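Long-range contact in putative endonuclease/exonuclease/phosphatase family protein (Bacteroides vulgatus ATCC 8482, PDB 3G6S), which probably acts as a nuclease that hydrolyses phosphodiester bonds, as a member of the DNase I-like endonuclease/exonuclease/phosphatase family: residues Y207-A213 against L247-N252. Residues are numbered along the deposited sequence; the frame is centred on the assembly and turned at random.
Sequences YTFHDFA and LLSDHN
His-210 and Asp-250 meet through a nearly straight backbone bond: the N-H of His-210 reaches Asp-250 O at 3.1 Å, with 178° at the hydrogen. A second bond, from Asn-252 N to Thr-208 O (2.8 Å), completes the single beta bridge centred on Phe-209 and His-251. The His-210 imidazole then folds back over the same carbonyl, placing Asp-250 O over the centre of one ring face; its CG sits between backbone N and carbonyl carbon (chi1 46°), a torsion that swings the ring back over the carbonyl. At the ring's edge, NE2 gives a weak bond to Asn-252 OD1 (3.2 Å), while ND1 accepts from Ala-213 N (2.9 Å), which lies tilted out of the ring plane; the latter bond, with some help from the weak one, probably limits the ring's rotation. Asn-252 ND2 is held by Glu-242, which also binds Tyr-207 OH.

Two phenylalanine rings pack against the loop 247-252. Phe-212 offers a face to Asp-250 CB, 3.8 Å from the ring centroid and close to the normal, a CH-pi contact, while its CD1 edge meets Leu-247 CD2 at 3.5 Å. Phe-209 turns CD1 over the rim of one His-251 face, 3.4 Å from His-251 CE1, with the planes inclined at 54°.

Behind this shell, His-251 ND1 donates to Asp-250 OD1 at 2.6 Å, arriving from above the carboxylate plane, and His-251 N closes an ST turn on Ser-249 OG. Replacing His-251 with an alanine would probably leave Asp-250 OD1 without this donor and open a gap beside Phe-209. The His-251 side chain also packs on Asn-10 of strand 2-10. Ser-249, Asp-250 and His-251 match the Ser-Asp-His signature of DNase I-like enzymes, so the loop preceding strand 254-260 probably forms part of the active site, packed here against the loop that follows strand 201-204.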
loop_
_atom_site.group_PDB
_atom_site.type_symbol
_atom_site.label_atom_id
_atom_site.label_comp_id
_atom_site.label_asym_id
_atom_site.label_seq_id
_atom_site.Cartn_x
_atom_site.Cartn_y
_atom_site.Cartn_z
ATOM N N TYR A 207 -2.892 -11.861 10.416
ATOM C CA TYR A 207 -3.231 -12.170 9.029
ATOM C C TYR A 207 -3.901 -10.942 8.422
ATOM O O TYR A 207 -4.487 -10.133 9.141
ATOM C CB TYR A 207 -4.169 -13.378 8.955
ATOM C CG TYR A 207 -5.439 -13.232 9.762
ATOM C CD1 TYR A 207 -5.448 -13.484 11.134
ATOM C CD2 TYR A 207 -6.635 -12.843 9.152
ATOM C CE1 TYR A 207 -6.620 -13.356 11.878
ATOM C CE2 TYR A 207 -7.807 -12.713 9.889
ATOM C CZ TYR A 207 -7.789 -12.972 11.250
ATOM O OH TYR A 207 -8.939 -12.847 11.987
ATOM N N THR A 208 -3.826 -10.822 7.101
ATOM C CA THR A 208 -4.379 -9.672 6.401
ATOM C C THR A 208 -5.446 -10.007 5.347
ATOM O O THR A 208 -6.025 -9.114 4.719
ATOM C CB THR A 208 -3.220 -8.856 5.743
ATOM O OG1 THR A 208 -3.740 -7.692 5.085
ATOM C CG2 THR A 208 -2.493 -9.699 4.723
ATOM N N PHE A 209 -5.707 -11.290 5.139
ATOM C CA PHE A 209 -6.728 -11.691 4.181
ATOM C C PHE A 209 -7.649 -12.737 4.803
ATOM O O PHE A 209 -7.186 -13.740 5.326
ATOM C CB PHE A 209 -6.093 -12.253 2.916
ATOM C CG PHE A 209 -7.082 -12.542 1.831
ATOM C CD1 PHE A 209 -7.790 -11.502 1.227
ATOM C CD2 PHE A 209 -7.332 -13.856 1.435
ATOM C CE1 PHE A 209 -8.741 -11.764 0.242
ATOM C CE2 PHE A 209 -8.277 -14.140 0.452
ATOM C CZ PHE A 209 -8.989 -13.093 -0.152
ATOM N N HIS A 210 -8.953 -12.501 4.740
ATOM C CA HIS A 210 -9.925 -13.419 5.319
ATOM C C HIS A 210 -11.100 -13.670 4.371
ATOM O O HIS A 210 -12.020 -14.416 4.703
ATOM C CB HIS A 210 -10.429 -12.840 6.641
ATOM C CG HIS A 210 -10.789 -11.387 6.555
ATOM N ND1 HIS A 210 -11.883 -10.932 5.854
ATOM C CD2 HIS A 210 -10.167 -10.287 7.043
ATOM C CE1 HIS A 210 -11.922 -9.612 5.912
ATOM N NE2 HIS A 210 -10.893 -9.196 6.626
ATOM N N ASP A 211 -11.058 -13.039 3.199
ATOM C CA ASP A 211 -12.101 -13.178 2.182
ATOM C C ASP A 211 -13.492 -12.864 2.744
ATOM O O ASP A 211 -14.429 -13.637 2.573
ATOM C CB ASP A 211 -12.065 -14.595 1.583
ATOM C CG ASP A 211 -13.057 -14.780 0.445
ATOM O OD1 ASP A 211 -13.227 -13.849 -0.371
ATOM O OD2 ASP A 211 -13.659 -15.869 0.347
ATOM N N PHE A 212 -13.617 -11.719 3.407
ATOM C CA PHE A 212 -14.885 -11.304 4.001
ATOM C C PHE A 212 -15.303 -12.232 5.134
ATOM O O PHE A 212 -16.455 -12.661 5.212
ATOM C CB PHE A 212 -15.990 -11.250 2.939
ATOM C CG PHE A 212 -15.851 -10.108 1.973
ATOM C CD1 PHE A 212 -15.878 -8.794 2.424
ATOM C CD2 PHE A 212 -15.694 -10.344 0.611
ATOM C CE1 PHE A 212 -15.752 -7.724 1.534
ATOM C CE2 PHE A 212 -15.567 -9.281 -0.286
ATOM C CZ PHE A 212 -15.596 -7.964 0.180
ATOM N N ALA A 213 -14.345 -12.532 6.010
ATOM C CA ALA A 213 -14.555 -13.401 7.167
ATOM C C ALA A 213 -15.073 -14.794 6.816
ATOM O O ALA A 213 -15.750 -15.422 7.624
ATOM C CB ALA A 213 -15.500 -12.730 8.155
ATOM N N LEU A 247 -18.012 -5.130 8.123
ATOM C CA LEU A 247 -16.818 -5.483 7.357
ATOM C C LEU A 247 -16.328 -4.325 6.490
ATOM O O LEU A 247 -17.116 -3.679 5.793
ATOM C CB LEU A 247 -17.122 -6.699 6.480
ATOM C CG LEU A 247 -16.144 -7.867 6.500
ATOM C CD1 LEU A 247 -15.747 -8.202 7.920
ATOM C CD2 LEU A 247 -16.799 -9.066 5.839
ATOM N N LEU A 248 -15.024 -4.065 6.538
ATOM C CA LEU A 248 -14.437 -2.982 5.747
ATOM C C LEU A 248 -14.001 -3.457 4.364
ATOM O O LEU A 248 -14.162 -2.753 3.363
ATOM C CB LEU A 248 -13.216 -2.385 6.462
ATOM C CG LEU A 248 -13.370 -1.210 7.432
ATOM C CD1 LEU A 248 -14.432 -1.504 8.475
ATOM C CD2 LEU A 248 -12.029 -0.956 8.105
ATOM N N SER A 249 -13.469 -4.669 4.311
ATOM C CA SER A 249 -12.961 -5.205 3.061
ATOM C C SER A 249 -12.647 -6.674 3.260
ATOM O O SER A 249 -12.783 -7.173 4.366
ATOM C CB SER A 249 -11.696 -4.416 2.685
ATOM O OG SER A 249 -10.761 -5.206 1.992
ATOM N N ASP A 250 -12.256 -7.374 2.200
ATOM C CA ASP A 250 -11.897 -8.776 2.360
ATOM C C ASP A 250 -10.490 -8.833 2.961
ATOM O O ASP A 250 -10.020 -9.892 3.374
ATOM C CB ASP A 250 -11.943 -9.534 1.026
ATOM C CG ASP A 250 -11.242 -8.804 -0.090
ATOM O OD1 ASP A 250 -10.362 -7.964 0.203
ATOM O OD2 ASP A 250 -11.565 -9.074 -1.269
ATOM N N HIS A 251 -9.827 -7.680 3.004
ATOM C CA HIS A 251 -8.494 -7.568 3.580
ATOM C C HIS A 251 -8.524 -6.785 4.891
ATOM O O HIS A 251 -9.487 -6.072 5.188
ATOM C CB HIS A 251 -7.542 -6.833 2.637
ATOM C CG HIS A 251 -6.997 -7.674 1.529
ATOM N ND1 HIS A 251 -7.725 -7.992 0.404
ATOM C CD2 HIS A 251 -5.769 -8.216 1.349
ATOM C CE1 HIS A 251 -6.969 -8.689 -0.426
ATOM N NE2 HIS A 251 -5.777 -8.839 0.124
ATOM N N ASN A 252 -7.458 -6.932 5.672
ATOM C CA ASN A 252 -7.307 -6.202 6.919
ATOM C C ASN A 252 -6.186 -5.180 6.704
ATOM O O ASN A 252 -5.130 -5.506 6.184
ATOM C CB ASN A 252 -6.921 -7.133 8.072
ATOM C CG ASN A 252 -8.133 -7.755 8.762
ATOM O OD1 ASN A 252 -9.267 -7.274 8.622
ATOM N ND2 ASN A 252 -7.894 -8.816 9.529
HETATM O O HOH W 1 -11.810 -5.941 7.315
#